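Local coordinates for tyrosine aminotransferase (Leishmania infantum, PDB 4IX8), which probably catalyses the pyridoxal-phosphate-dependent transfer of the amino group of tyrosine to 2-oxoglutarate, at residues D87-A92 / A329-K334; G145-I150 / G288-W293; A156-G161 / H210-V215; F227-V232 / V265-T270; E359-I364 / L381-D386. All coordinates share one frame; numbering follows the deposited sequence.

How the interactions relate
From the N terminus, interaction 1 opens first, at 87-92, and closes at 329-334, joining the helix 87-99 to the end of the helix 322-331. Within this long excursion, interaction 2 runs from 145-150 to 288-293 and sets the start of the helix 145-157 beside the strand 292-297. It encloses two smaller loops in series. Interaction 3 joins the far end of the same helix to the strand 211-217. Interaction 4 ties the helix 229-242 to a later loop. No contacts cross. Interactions 1 and 2 touch, through Val89 and Trp289. Interaction 5 closes a short loop near the C terminus, beside a different sheet, its centre about 39 Å from that of interaction 2.

Interaction 1: residues D87-A92 / A329-K334; sequences DIVTEA and ARTLLK
With chi1 at 59°, Thr331 sends OG1 toward Val89, between its own backbone N and carbonyl carbon, and CG2 toward Ala92, opposite the carbonyl carbon. The methyl Thr331 CG2 packs on Ala92 CB at 3.5 Å. Thr331 CG2 also lies 3.5 Å from the backbone oxygen Ile88 O. On the other branch, Val89 CG2 approaches Thr331 OG1 to 3.4 Å, the two side chains crossing at about a right angle. This is van der Waals contact. The hydroxyl is hydrogen-bonded back to Ala327 O in its own helix, so its polar need is met away from the valine. Ile88 keeps CG1 anti to its backbone N (chi1 -172°) and runs on extended. Its CG1 passes alongside Thr331 CG2, the side chains pointing in opposite senses, and the tip Ile88 CD1 reaches Lys334 CB at 4.0 Å. Beyond CB the lysine chain departs from the helix 87-99. No hydrogen bond links the two segments. The first turn and a half of the helix 87-99 thus lies against the end of the helix 322-331. Val89 also packs on Trp289, Leu332 touches the helix 112-122, and Glu91 forms a salt bridge with Arg98 of the second subunit.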
# COMPACT_ATOMS: atom_id res chain seq x y z
N ASP A 87 18.73 11.39 12.58
CA ASP A 87 19.89 10.62 12.15
C ASP A 87 19.88 9.24 12.77
O ASP A 87 20.24 8.23 12.13
CB ASP A 87 21.19 11.35 12.54
CG ASP A 87 21.53 12.49 11.62
OD1 ASP A 87 21.19 12.39 10.42
OD2 ASP A 87 22.15 13.50 12.08
N ILE A 88 19.42 9.17 14.00
CA ILE A 88 19.37 7.89 14.67
C ILE A 88 18.42 6.87 13.93
O ILE A 88 18.67 5.65 13.93
CB ILE A 88 18.92 8.12 16.11
CG1 ILE A 88 19.06 6.84 16.90
CG2 ILE A 88 17.43 8.63 16.14
CD1 ILE A 88 18.47 6.92 18.28
N VAL A 89 17.37 7.36 13.27
CA VAL A 89 16.46 6.48 12.51
C VAL A 89 17.14 6.07 11.22
O VAL A 89 17.09 4.91 10.82
CB VAL A 89 15.07 7.14 12.21
CG1 VAL A 89 14.17 6.22 11.39
CG2 VAL A 89 14.37 7.50 13.50
N THR A 90 17.76 7.02 10.56
CA THR A 90 18.53 6.77 9.35
C THR A 90 19.66 5.74 9.55
O THR A 90 19.87 4.87 8.72
CB THR A 90 19.13 8.11 8.81
OG1 THR A 90 18.04 8.94 8.39
CG2 THR A 90 20.07 7.88 7.61
N GLU A 91 20.36 5.80 10.68
CA GLU A 91 21.48 4.91 10.89
C GLU A 91 20.97 3.54 11.37
O GLU A 91 21.58 2.51 11.08
CB GLU A 91 22.46 5.54 11.88
CG GLU A 91 23.39 6.65 11.25
CD GLU A 91 24.20 6.16 10.01
OE1 GLU A 91 24.77 5.03 10.04
OE2 GLU A 91 24.21 6.89 8.98
N ALA A 92 19.82 3.52 12.05
CA ALA A 92 19.16 2.24 12.34
C ALA A 92 18.76 1.54 11.03
O ALA A 92 18.94 0.32 10.89
CB ALA A 92 17.94 2.42 13.23
N ALA A 329 11.29 0.04 15.03
CA ALA A 329 11.20 -0.69 16.29
C ALA A 329 12.40 -0.36 17.19
O ALA A 329 12.29 -0.32 18.42
CB ALA A 329 11.13 -2.20 16.04
N ARG A 330 13.52 -0.05 16.58
CA ARG A 330 14.77 0.21 17.34
C ARG A 330 14.82 1.64 17.86
O ARG A 330 15.50 1.90 18.85
CB ARG A 330 16.00 -0.05 16.48
CG ARG A 330 16.33 -1.51 16.34
CD ARG A 330 17.51 -1.76 15.40
NE ARG A 330 17.61 -3.17 15.07
CZ ARG A 330 18.61 -3.76 14.43
NH1 ARG A 330 19.69 -3.08 14.06
NH2 ARG A 330 18.54 -5.06 14.17
N THR A 331 14.10 2.57 17.23
CA THR A 331 14.31 3.99 17.48
C THR A 331 13.08 4.80 17.93
O THR A 331 13.23 5.88 18.52
CB THR A 331 14.90 4.66 16.22
OG1 THR A 331 14.00 4.50 15.12
CG2 THR A 331 16.30 4.07 15.88
N LEU A 332 11.88 4.27 17.74
CA LEU A 332 10.67 5.03 18.02
C LEU A 332 10.63 5.55 19.45
O LEU A 332 10.09 6.61 19.73
CB LEU A 332 9.44 4.16 17.75
CG LEU A 332 8.10 4.87 17.96
CD1 LEU A 332 7.88 5.96 16.93
CD2 LEU A 332 6.97 3.83 17.88
N LEU A 333 11.14 4.75 20.37
CA LEU A 333 11.17 5.08 21.78
C LEU A 333 12.42 5.87 22.16
O LEU A 333 12.56 6.27 23.29
CB LEU A 333 11.12 3.81 22.63
CG LEU A 333 9.90 2.90 22.48
CD1 LEU A 333 10.14 1.64 23.29
CD2 LEU A 333 8.63 3.59 22.94
N LYS A 334 13.37 6.00 21.25
CA LYS A 334 14.66 6.62 21.57
C LYS A 334 14.80 8.02 20.98
O LYS A 334 15.71 8.74 21.31
CB LYS A 334 15.80 5.74 21.07
CG LYS A 334 15.97 4.41 21.80
CD LYS A 334 17.35 3.82 21.46
CE LYS A 334 17.58 2.46 22.10
NZ LYS A 334 18.91 1.86 21.72

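Interaction 2: residues G145-I150 / G288-W293; sequences GVSQAI and GWRVGW
Gly145 and Arg290 make the tight part of this contact. The backbone of Gly145 lies close against the 288-293 segment, with Gly145 N 3.4 Å from Arg290 C. Gly145 CA sits over one face of the Arg290 guanidinium, 3.5 Å from Arg290 NH2. The arginine chain folds back to get there, bent at chi2 (-43°) and chi3 (-55°). Ser147 comes in at the edge of the same group, with Ser147 CB 3.7 Å from Arg290 NH2. Glycines in both segments allow the close approach: Gly145 N is 3.6 Å from Gly292 N. The far end is looser, though it too is buried. There Ala149 CB meets the backbone oxygen Trp293 O at 4.2 Å, while the Trp293 CB points away. The tight end belongs to the cofactor site. Position 282 is the lysine carrying pyridoxal phosphate, and its phosphate is hydrogen-bonded by Ser147 OG, Val146 N and Arg290 NH2. The start of a helix and a cationic side chain at a phosphate would both favour its negative charge. Arg290 is further held by Pro287 O and by Ile317 O of the second subunit. Around the contact, the helix 145-157 begins beside the strand 292-297. Gly292 is bonded to Thr143 of the strand 140-143, Val146 and Ala149 rest on Leu277 of the strand 274-279, and Ile150 packs on the helix 173-181.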
# COMPACT_ATOMS: atom_id res chain seq x y z
N GLY A 145 1.54 2.74 5.45
CA GLY A 145 1.16 4.11 5.62
C GLY A 145 -0.19 4.16 6.30
O GLY A 145 -0.88 3.13 6.38
N VAL A 146 -0.61 5.34 6.77
CA VAL A 146 -1.95 5.48 7.33
C VAL A 146 -2.98 5.28 6.23
O VAL A 146 -4.11 4.91 6.49
CB VAL A 146 -2.11 6.85 8.00
CG1 VAL A 146 -3.48 7.12 8.46
CG2 VAL A 146 -1.18 6.92 9.16
N SER A 147 -2.60 5.56 4.99
CA SER A 147 -3.53 5.34 3.88
C SER A 147 -4.02 3.90 3.86
O SER A 147 -5.20 3.67 3.73
CB SER A 147 -2.87 5.71 2.56
OG SER A 147 -2.60 7.12 2.51
N GLN A 148 -3.14 2.92 4.06
CA GLN A 148 -3.66 1.55 4.12
C GLN A 148 -4.49 1.35 5.39
O GLN A 148 -5.52 0.66 5.39
CB GLN A 148 -2.54 0.49 4.10
CG GLN A 148 -3.13 -0.92 3.80
CD GLN A 148 -2.30 -2.09 4.30
OE1 GLN A 148 -1.35 -1.93 5.07
NE2 GLN A 148 -2.64 -3.27 3.84
N ALA A 149 -4.06 1.99 6.49
CA ALA A 149 -4.80 1.84 7.73
C ALA A 149 -6.24 2.30 7.54
O ALA A 149 -7.17 1.69 8.09
CB ALA A 149 -4.16 2.62 8.84
N ILE A 150 -6.42 3.31 6.70
CA ILE A 150 -7.76 3.80 6.39
C ILE A 150 -8.54 2.79 5.57
O ILE A 150 -9.69 2.55 5.83
CB ILE A 150 -7.70 5.11 5.65
CG1 ILE A 150 -7.21 6.20 6.62
CG2 ILE A 150 -9.07 5.49 5.08
CD1 ILE A 150 -6.84 7.57 5.96
N GLY A 288 7.38 8.60 2.53
CA GLY A 288 7.62 7.67 1.44
C GLY A 288 7.99 6.26 1.86
O GLY A 288 7.94 5.33 1.05
N TRP A 289 8.33 6.08 3.13
CA TRP A 289 8.73 4.78 3.62
C TRP A 289 7.52 3.85 3.72
O TRP A 289 7.67 2.64 3.80
CB TRP A 289 9.44 4.89 4.96
CG TRP A 289 10.74 5.62 4.94
CD1 TRP A 289 11.27 6.33 3.92
CD2 TRP A 289 11.65 5.76 6.03
NE1 TRP A 289 12.46 6.88 4.29
CE2 TRP A 289 12.71 6.56 5.59
CE3 TRP A 289 11.66 5.29 7.34
CZ2 TRP A 289 13.80 6.87 6.40
CZ3 TRP A 289 12.73 5.62 8.15
CH2 TRP A 289 13.79 6.40 7.68
N ARG A 290 6.32 4.42 3.71
CA ARG A 290 5.07 3.69 3.70
C ARG A 290 4.92 2.80 4.91
O ARG A 290 4.74 1.59 4.79
CB ARG A 290 4.92 2.85 2.43
CG ARG A 290 5.03 3.63 1.13
CD ARG A 290 4.26 4.95 1.17
NE ARG A 290 2.86 4.79 1.53
CZ ARG A 290 2.12 5.71 2.15
NH1 ARG A 290 2.65 6.86 2.55
NH2 ARG A 290 0.84 5.47 2.39
N VAL A 291 4.98 3.41 6.09
CA VAL A 291 4.70 2.72 7.33
C VAL A 291 3.78 3.58 8.19
O VAL A 291 4.00 4.77 8.32
CB VAL A 291 6.00 2.42 8.13
CG1 VAL A 291 5.68 1.68 9.42
CG2 VAL A 291 7.01 1.63 7.27
N GLY A 292 2.79 2.95 8.79
CA GLY A 292 1.88 3.59 9.73
C GLY A 292 1.23 2.47 10.52
O GLY A 292 1.63 1.32 10.40
N TRP A 293 0.23 2.79 11.32
CA TRP A 293 -0.41 1.78 12.12
C TRP A 293 -1.80 2.16 12.54
O TRP A 293 -2.19 3.31 12.43
CB TRP A 293 0.41 1.54 13.37
CG TRP A 293 0.71 2.79 14.25
CD1 TRP A 293 -0.16 3.46 15.07
CD2 TRP A 293 1.98 3.45 14.41
NE1 TRP A 293 0.49 4.51 15.69
CE2 TRP A 293 1.80 4.52 15.32
CE3 TRP A 293 3.25 3.25 13.87
CZ2 TRP A 293 2.83 5.39 15.68
CZ3 TRP A 293 4.29 4.13 14.24
CH2 TRP A 293 4.06 5.17 15.13

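Interaction 3: residues A156-G161 / H210-V215; sequences ALCNEG and HTKAFV
Leu157 sets its CD2 methyl against the carbonyl oxygen of Lys212 and the methyl of Ala213. Leu157 CD2 is 3.4 Å from Lys212 O and 3.8 Å from Ala213 CB, the latter an apolar methyl-to-methyl contact. CG stands anti to the backbone N (chi1 -175°), which carries the branch out to the strand. The next residue works on the same lysine. Cys158 SG touches Lys212 CB at 3.8 Å, and Leu157 CD2 lies near the same CB, at 4.2 Å. Beyond CB the lysine bends repeatedly and its amine forms a salt bridge with Asp162, just past the first segment. The aliphatic base therefore packs while the charged end is paired next door. At the outer end the contact thins. Gly161 O approaches His210 CB at 3.9 Å, and both residues are exposed. No hydrogen bond joins the two segments. The two stretches run in roughly opposite senses, their end-to-end directions 143° apart. Leu157 also touches Trp306, and Ile40 of the second subunit. Cys158 and Ala213 share Ile164 as a neighbour, on the strand 163-168 that runs parallel to 211-217. This is helix-on-sheet packing of an alpha/beta domain: the end of the helix 145-157 and the turn into its next strand close over the start of an adjacent parallel strand, in the large domain of an aminotransferase of class I.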
# COMPACT_ATOMS: atom_id res chain seq x y z
N ALA A 156 -13.10 -3.28 6.35
CA ALA A 156 -13.32 -4.38 7.30
C ALA A 156 -14.59 -4.11 8.10
O ALA A 156 -15.15 -5.01 8.69
CB ALA A 156 -12.09 -4.55 8.23
N LEU A 157 -15.09 -2.88 8.06
CA LEU A 157 -16.23 -2.47 8.88
C LEU A 157 -17.53 -2.38 8.06
O LEU A 157 -18.63 -2.77 8.52
CB LEU A 157 -15.91 -1.12 9.57
CG LEU A 157 -16.94 -0.59 10.55
CD1 LEU A 157 -16.99 -1.44 11.83
CD2 LEU A 157 -16.60 0.82 10.87
N CYS A 158 -17.42 -1.80 6.87
CA CYS A 158 -18.58 -1.41 6.08
C CYS A 158 -18.75 -2.31 4.86
O CYS A 158 -17.81 -2.86 4.29
CB CYS A 158 -18.45 0.03 5.57
SG CYS A 158 -18.12 1.22 6.85
N ASN A 159 -20.00 -2.44 4.49
CA ASN A 159 -20.38 -2.99 3.22
C ASN A 159 -20.85 -1.84 2.33
O ASN A 159 -21.24 -0.77 2.81
CB ASN A 159 -21.51 -4.00 3.39
CG ASN A 159 -21.13 -5.20 4.27
OD1 ASN A 159 -20.14 -5.88 4.03
ND2 ASN A 159 -21.98 -5.50 5.25
N GLU A 160 -20.92 -2.11 1.04
CA GLU A 160 -21.44 -1.17 0.08
C GLU A 160 -22.87 -0.85 0.46
O GLU A 160 -23.64 -1.75 0.77
CB GLU A 160 -21.30 -1.76 -1.33
CG GLU A 160 -21.80 -0.83 -2.41
CD GLU A 160 -21.30 -1.12 -3.82
OE1 GLU A 160 -20.38 -1.95 -4.00
OE2 GLU A 160 -21.87 -0.49 -4.75
N GLY A 161 -23.21 0.43 0.56
CA GLY A 161 -24.53 0.85 1.00
C GLY A 161 -24.54 1.41 2.42
O GLY A 161 -25.54 1.98 2.91
N HIS A 210 -27.75 2.62 8.83
CA HIS A 210 -26.61 2.20 8.00
C HIS A 210 -25.33 2.94 8.35
O HIS A 210 -24.33 2.76 7.68
CB HIS A 210 -26.90 2.42 6.53
CG HIS A 210 -27.97 1.55 5.99
ND1 HIS A 210 -27.95 0.18 6.10
CD2 HIS A 210 -29.11 1.85 5.33
CE1 HIS A 210 -29.02 -0.32 5.54
NE2 HIS A 210 -29.73 0.67 5.05
N THR A 211 -25.36 3.80 9.36
CA THR A 211 -24.18 4.57 9.75
C THR A 211 -23.25 3.69 10.59
O THR A 211 -23.68 3.22 11.64
CB THR A 211 -24.57 5.82 10.60
OG1 THR A 211 -25.47 6.67 9.88
CG2 THR A 211 -23.40 6.58 11.00
N LYS A 212 -21.99 3.53 10.20
CA LYS A 212 -21.10 2.55 10.83
C LYS A 212 -19.93 3.11 11.62
O LYS A 212 -19.29 2.37 12.35
CB LYS A 212 -20.54 1.58 9.78
CG LYS A 212 -21.63 0.75 9.12
CD LYS A 212 -22.33 -0.20 10.10
CE LYS A 212 -23.79 -0.42 9.73
NZ LYS A 212 -23.96 -1.44 8.66
N ALA A 213 -19.64 4.39 11.48
CA ALA A 213 -18.50 4.97 12.17
C ALA A 213 -18.57 6.49 12.16
O ALA A 213 -19.31 7.09 11.39
CB ALA A 213 -17.18 4.49 11.52
N PHE A 214 -17.82 7.09 13.07
CA PHE A 214 -17.62 8.53 13.15
C PHE A 214 -16.12 8.76 13.01
O PHE A 214 -15.36 8.24 13.81
CB PHE A 214 -18.10 9.06 14.47
CG PHE A 214 -18.25 10.54 14.52
CD1 PHE A 214 -17.22 11.34 14.98
CD2 PHE A 214 -19.43 11.15 14.16
CE1 PHE A 214 -17.36 12.73 15.04
CE2 PHE A 214 -19.57 12.51 14.23
CZ PHE A 214 -18.53 13.31 14.68
N VAL A 215 -15.70 9.49 11.99
CA VAL A 215 -14.29 9.75 11.77
C VAL A 215 -13.92 11.16 12.21
O VAL A 215 -14.59 12.12 11.84
CB VAL A 215 -13.90 9.63 10.30
CG1 VAL A 215 -12.44 9.99 10.13
CG2 VAL A 215 -14.18 8.23 9.75

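Interaction 4: residues F227-V232 / V265-T270; sequences FSRAHV and VADFDT
Arg229 grips Asp267 with both terminal nitrogens. Arg229 NH1 forms a salt bridge with Asp267 OD2 at 2.9 Å, meeting the carboxylate from above its plane. Arg229 NH2 bonds to the backbone oxygen Asp267 O, also at 2.9 Å and almost in line with the carbonyl bond. NH1 reaches the same carbonyl only by a weak bond. Asp267 has further partners, since OD2 takes a hydrogen bond from Gln127 and OD1 forms a salt bridge with Arg131. The carboxylate between two arginines is probably kept ionised. The Arg229 chain is extended from CG to NE, which gives the reach, and chi4 of 91° turns the guanidinium flat over the Phe268 ring. The planes are 16° apart, with centres 4.2 Å from each other. It is a stack and a cation-pi contact, with NH2 over the rim of the ring near CE1. The polar grip fixes the rotation of the guanidinium on the ring. Further in, Val232 CG1 packs on Phe268 CE2 at 3.5 Å and on Val265 CG1 at 4.0 Å. The carbonyl and side chain of Asp267, at the centre of an inverse gamma turn, both face this arginine. Across from it stands an N-capped helix start: Ser228 OG accepts from His231 N at 3.1 Å, and Arg229 opens the first turn of the helix 229-242.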
# COMPACT_ATOMS: atom_id res chain seq x y z
N PHE A 227 -7.83 19.97 18.97
CA PHE A 227 -9.01 19.89 19.83
C PHE A 227 -8.73 19.96 21.32
O PHE A 227 -7.85 19.30 21.83
CB PHE A 227 -9.76 18.59 19.55
CG PHE A 227 -10.52 18.55 18.24
CD1 PHE A 227 -10.87 19.70 17.58
CD2 PHE A 227 -10.91 17.33 17.68
CE1 PHE A 227 -11.59 19.66 16.39
CE2 PHE A 227 -11.64 17.29 16.48
CZ PHE A 227 -11.97 18.44 15.83
N SER A 228 -9.57 20.71 22.03
CA SER A 228 -9.56 20.72 23.48
C SER A 228 -9.96 19.33 24.01
O SER A 228 -10.62 18.57 23.32
CB SER A 228 -10.52 21.79 24.01
OG SER A 228 -11.89 21.38 23.75
N ARG A 229 -9.60 19.04 25.24
CA ARG A 229 -9.98 17.81 25.86
C ARG A 229 -11.50 17.75 25.88
O ARG A 229 -12.09 16.74 25.56
CB ARG A 229 -9.42 17.72 27.29
CG ARG A 229 -9.83 16.45 28.00
CD ARG A 229 -9.07 16.22 29.30
NE ARG A 229 -9.45 14.91 29.82
CZ ARG A 229 -8.80 13.77 29.55
NH1 ARG A 229 -7.72 13.77 28.77
NH2 ARG A 229 -9.24 12.62 30.05
N ALA A 230 -12.13 18.89 26.13
CA ALA A 230 -13.58 18.89 26.34
C ALA A 230 -14.31 18.54 25.06
O ALA A 230 -15.34 17.86 25.08
CB ALA A 230 -14.04 20.26 26.87
N HIS A 231 -13.81 18.99 23.92
CA HIS A 231 -14.46 18.66 22.66
C HIS A 231 -14.26 17.17 22.33
O HIS A 231 -15.17 16.51 21.82
CB HIS A 231 -13.91 19.53 21.54
CG HIS A 231 -14.62 19.37 20.23
ND1 HIS A 231 -15.98 19.54 20.07
CD2 HIS A 231 -14.13 19.09 19.00
CE1 HIS A 231 -16.30 19.36 18.80
NE2 HIS A 231 -15.20 19.07 18.13
N VAL A 232 -13.07 16.62 22.63
CA VAL A 232 -12.84 15.21 22.35
C VAL A 232 -13.75 14.36 23.26
O VAL A 232 -14.37 13.39 22.82
CB VAL A 232 -11.36 14.84 22.54
CG1 VAL A 232 -11.16 13.34 22.35
CG2 VAL A 232 -10.48 15.61 21.54
N VAL A 265 -7.73 10.15 21.69
CA VAL A 265 -8.98 9.50 22.09
C VAL A 265 -8.66 8.34 23.01
O VAL A 265 -9.53 7.79 23.68
CB VAL A 265 -9.84 9.03 20.88
CG1 VAL A 265 -10.26 10.21 20.06
CG2 VAL A 265 -9.11 8.02 20.02
N ALA A 266 -7.38 7.97 23.06
CA ALA A 266 -6.90 6.95 23.98
C ALA A 266 -6.97 7.38 25.46
O ALA A 266 -7.04 6.51 26.35
CB ALA A 266 -5.49 6.59 23.65
N ASP A 267 -6.89 8.69 25.72
CA ASP A 267 -6.71 9.20 27.09
C ASP A 267 -8.02 9.41 27.83
O ASP A 267 -8.23 10.45 28.45
CB ASP A 267 -5.95 10.53 27.04
CG ASP A 267 -5.44 10.97 28.39
OD1 ASP A 267 -5.19 10.10 29.25
OD2 ASP A 267 -5.31 12.20 28.60
N PHE A 268 -8.88 8.40 27.80
CA PHE A 268 -10.21 8.50 28.40
C PHE A 268 -10.62 7.18 28.99
O PHE A 268 -10.20 6.12 28.55
CB PHE A 268 -11.25 8.92 27.37
CG PHE A 268 -11.14 10.36 26.96
CD1 PHE A 268 -11.84 11.35 27.64
CD2 PHE A 268 -10.33 10.73 25.88
CE1 PHE A 268 -11.74 12.69 27.27
CE2 PHE A 268 -10.23 12.06 25.50
CZ PHE A 268 -10.93 13.04 26.20
N ASP A 269 -11.49 7.27 29.98
CA ASP A 269 -12.05 6.10 30.59
C ASP A 269 -13.41 5.89 29.98
O ASP A 269 -14.38 6.55 30.36
CB ASP A 269 -12.13 6.27 32.10
CG ASP A 269 -10.80 6.59 32.69
OD1 ASP A 269 -9.91 5.72 32.58
OD2 ASP A 269 -10.65 7.69 33.25
N THR A 270 -13.47 5.03 28.98
CA THR A 270 -14.69 4.79 28.24
C THR A 270 -14.67 3.44 27.58
O THR A 270 -13.60 2.94 27.23
CB THR A 270 -14.87 5.84 27.15
OG1 THR A 270 -16.08 5.56 26.44
CG2 THR A 270 -13.72 5.83 26.18

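Interaction 5: residues E359-I364 / L381-D386; sequences EHDIGI and LSYFQD
Asp361 and Tyr383 join a loop and a short 3-10 turn, partly buried, by a hydrogen bond and ring packing. The loop leads into the edge strand 364-365, and the turn follows the strand 374-379. Tyr383 OH donates to Asp361 OD1 at 2.7 Å, on the syn side and 20° out of the carboxylate plane. The carboxylate comes to the edge of the ring, and the two planes stand 79° apart. CG of Asp361 lies anti to its backbone N (chi1 -174°), which brings the acid up to the phenol. Gly363 covers part of one ring face. Gly363 CA lies 4.0 Å from the centroid of the Tyr383 ring, a CH-pi contact offset toward the rim. The two strands are antiparallel neighbours in the five-stranded mixed sheet that also includes strand 70-71, so the segments meet at one end of that sheet. Asp361 is the centre of an inverse gamma turn. Phe384 CZ comes to 3.1 Å from the carbonyl oxygen Ile362 O, approached obliquely. Ile362 CB points away, and its side chain packs on Cys439 and Glu440 of the helix 425-442. The chain end is close as well: Asp361 O accepts from Lys443 NZ, and the Tyr383 backbone bonds to Lys444.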
# COMPACT_ATOMS: atom_id res chain seq x y z
N GLU A 359 -3.30 41.66 8.41
CA GLU A 359 -3.02 43.07 8.65
C GLU A 359 -3.55 43.97 7.53
O GLU A 359 -3.65 45.16 7.72
CB GLU A 359 -1.51 43.29 8.84
CG GLU A 359 -0.93 42.54 10.03
CD GLU A 359 0.60 42.55 10.07
OE1 GLU A 359 1.26 43.27 9.30
OE2 GLU A 359 1.16 41.80 10.90
N HIS A 360 -3.90 43.39 6.39
CA HIS A 360 -4.45 44.14 5.25
C HIS A 360 -5.93 43.82 5.09
O HIS A 360 -6.36 42.69 5.38
CB HIS A 360 -3.73 43.79 3.95
CG HIS A 360 -2.28 44.13 3.93
ND1 HIS A 360 -1.30 43.28 4.43
CD2 HIS A 360 -1.62 45.20 3.44
CE1 HIS A 360 -0.12 43.84 4.27
NE2 HIS A 360 -0.29 45.01 3.67
N ASP A 361 -6.69 44.77 4.57
CA ASP A 361 -8.12 44.55 4.40
C ASP A 361 -8.41 43.91 3.04
O ASP A 361 -8.94 44.57 2.14
CB ASP A 361 -8.84 45.89 4.57
CG ASP A 361 -10.33 45.75 4.56
OD1 ASP A 361 -10.85 44.83 5.21
OD2 ASP A 361 -10.99 46.57 3.90
N ILE A 362 -8.08 42.63 2.90
CA ILE A 362 -8.08 41.98 1.58
C ILE A 362 -9.01 40.79 1.50
O ILE A 362 -9.00 40.05 0.51
CB ILE A 362 -6.65 41.51 1.19
CG1 ILE A 362 -5.98 40.85 2.37
CG2 ILE A 362 -5.80 42.70 0.74
CD1 ILE A 362 -4.81 39.98 2.03
N GLY A 363 -9.80 40.56 2.55
CA GLY A 363 -10.89 39.60 2.49
C GLY A 363 -10.49 38.19 2.86
O GLY A 363 -11.19 37.23 2.50
N ILE A 364 -9.37 38.07 3.58
CA ILE A 364 -8.84 36.78 4.05
C ILE A 364 -8.87 36.73 5.58
O ILE A 364 -8.28 37.56 6.25
CB ILE A 364 -7.40 36.53 3.56
CG1 ILE A 364 -7.42 36.26 2.07
CG2 ILE A 364 -6.76 35.31 4.26
CD1 ILE A 364 -6.08 36.28 1.43
N LEU A 381 -15.86 36.56 -0.34
CA LEU A 381 -16.05 36.66 -1.78
C LEU A 381 -16.70 37.97 -2.18
O LEU A 381 -16.58 38.41 -3.33
CB LEU A 381 -16.92 35.50 -2.24
CG LEU A 381 -16.25 34.18 -1.88
CD1 LEU A 381 -17.27 33.02 -1.91
CD2 LEU A 381 -15.11 33.94 -2.85
N SER A 382 -17.36 38.59 -1.21
CA SER A 382 -18.02 39.87 -1.43
C SER A 382 -17.00 41.01 -1.51
O SER A 382 -17.39 42.15 -1.70
CB SER A 382 -19.02 40.16 -0.31
OG SER A 382 -18.37 40.69 0.83
N TYR A 383 -15.71 40.71 -1.36
CA TYR A 383 -14.66 41.74 -1.48
C TYR A 383 -14.19 41.91 -2.91
O TYR A 383 -13.54 42.88 -3.22
CB TYR A 383 -13.44 41.40 -0.60
CG TYR A 383 -13.42 42.09 0.75
CD1 TYR A 383 -14.47 41.95 1.64
CD2 TYR A 383 -12.34 42.86 1.14
CE1 TYR A 383 -14.45 42.57 2.88
CE2 TYR A 383 -12.32 43.50 2.38
CZ TYR A 383 -13.38 43.35 3.24
OH TYR A 383 -13.35 43.98 4.47
N PHE A 384 -14.51 40.95 -3.77
CA PHE A 384 -13.84 40.83 -5.06
C PHE A 384 -14.79 41.01 -6.24
O PHE A 384 -15.92 40.51 -6.21
CB PHE A 384 -13.16 39.46 -5.15
CG PHE A 384 -12.20 39.19 -4.00
CD1 PHE A 384 -11.00 39.86 -3.93
CD2 PHE A 384 -12.51 38.27 -3.01
CE1 PHE A 384 -10.11 39.63 -2.89
CE2 PHE A 384 -11.62 38.01 -1.95
CZ PHE A 384 -10.42 38.69 -1.90
N GLN A 385 -14.32 41.70 -7.28
CA GLN A 385 -15.16 42.06 -8.42
C GLN A 385 -15.41 40.85 -9.35
O GLN A 385 -16.50 40.71 -9.89
CB GLN A 385 -14.53 43.23 -9.22
N ASP A 386 -14.42 39.97 -9.49
CA ASP A 386 -14.46 38.90 -10.48
C ASP A 386 -13.91 37.60 -9.95
O ASP A 386 -13.29 36.85 -10.70
CB ASP A 386 -13.65 39.29 -11.72
CG ASP A 386 -12.18 39.47 -11.41
OD1 ASP A 386 -11.87 39.80 -10.25
OD2 ASP A 386 -11.34 39.30 -12.32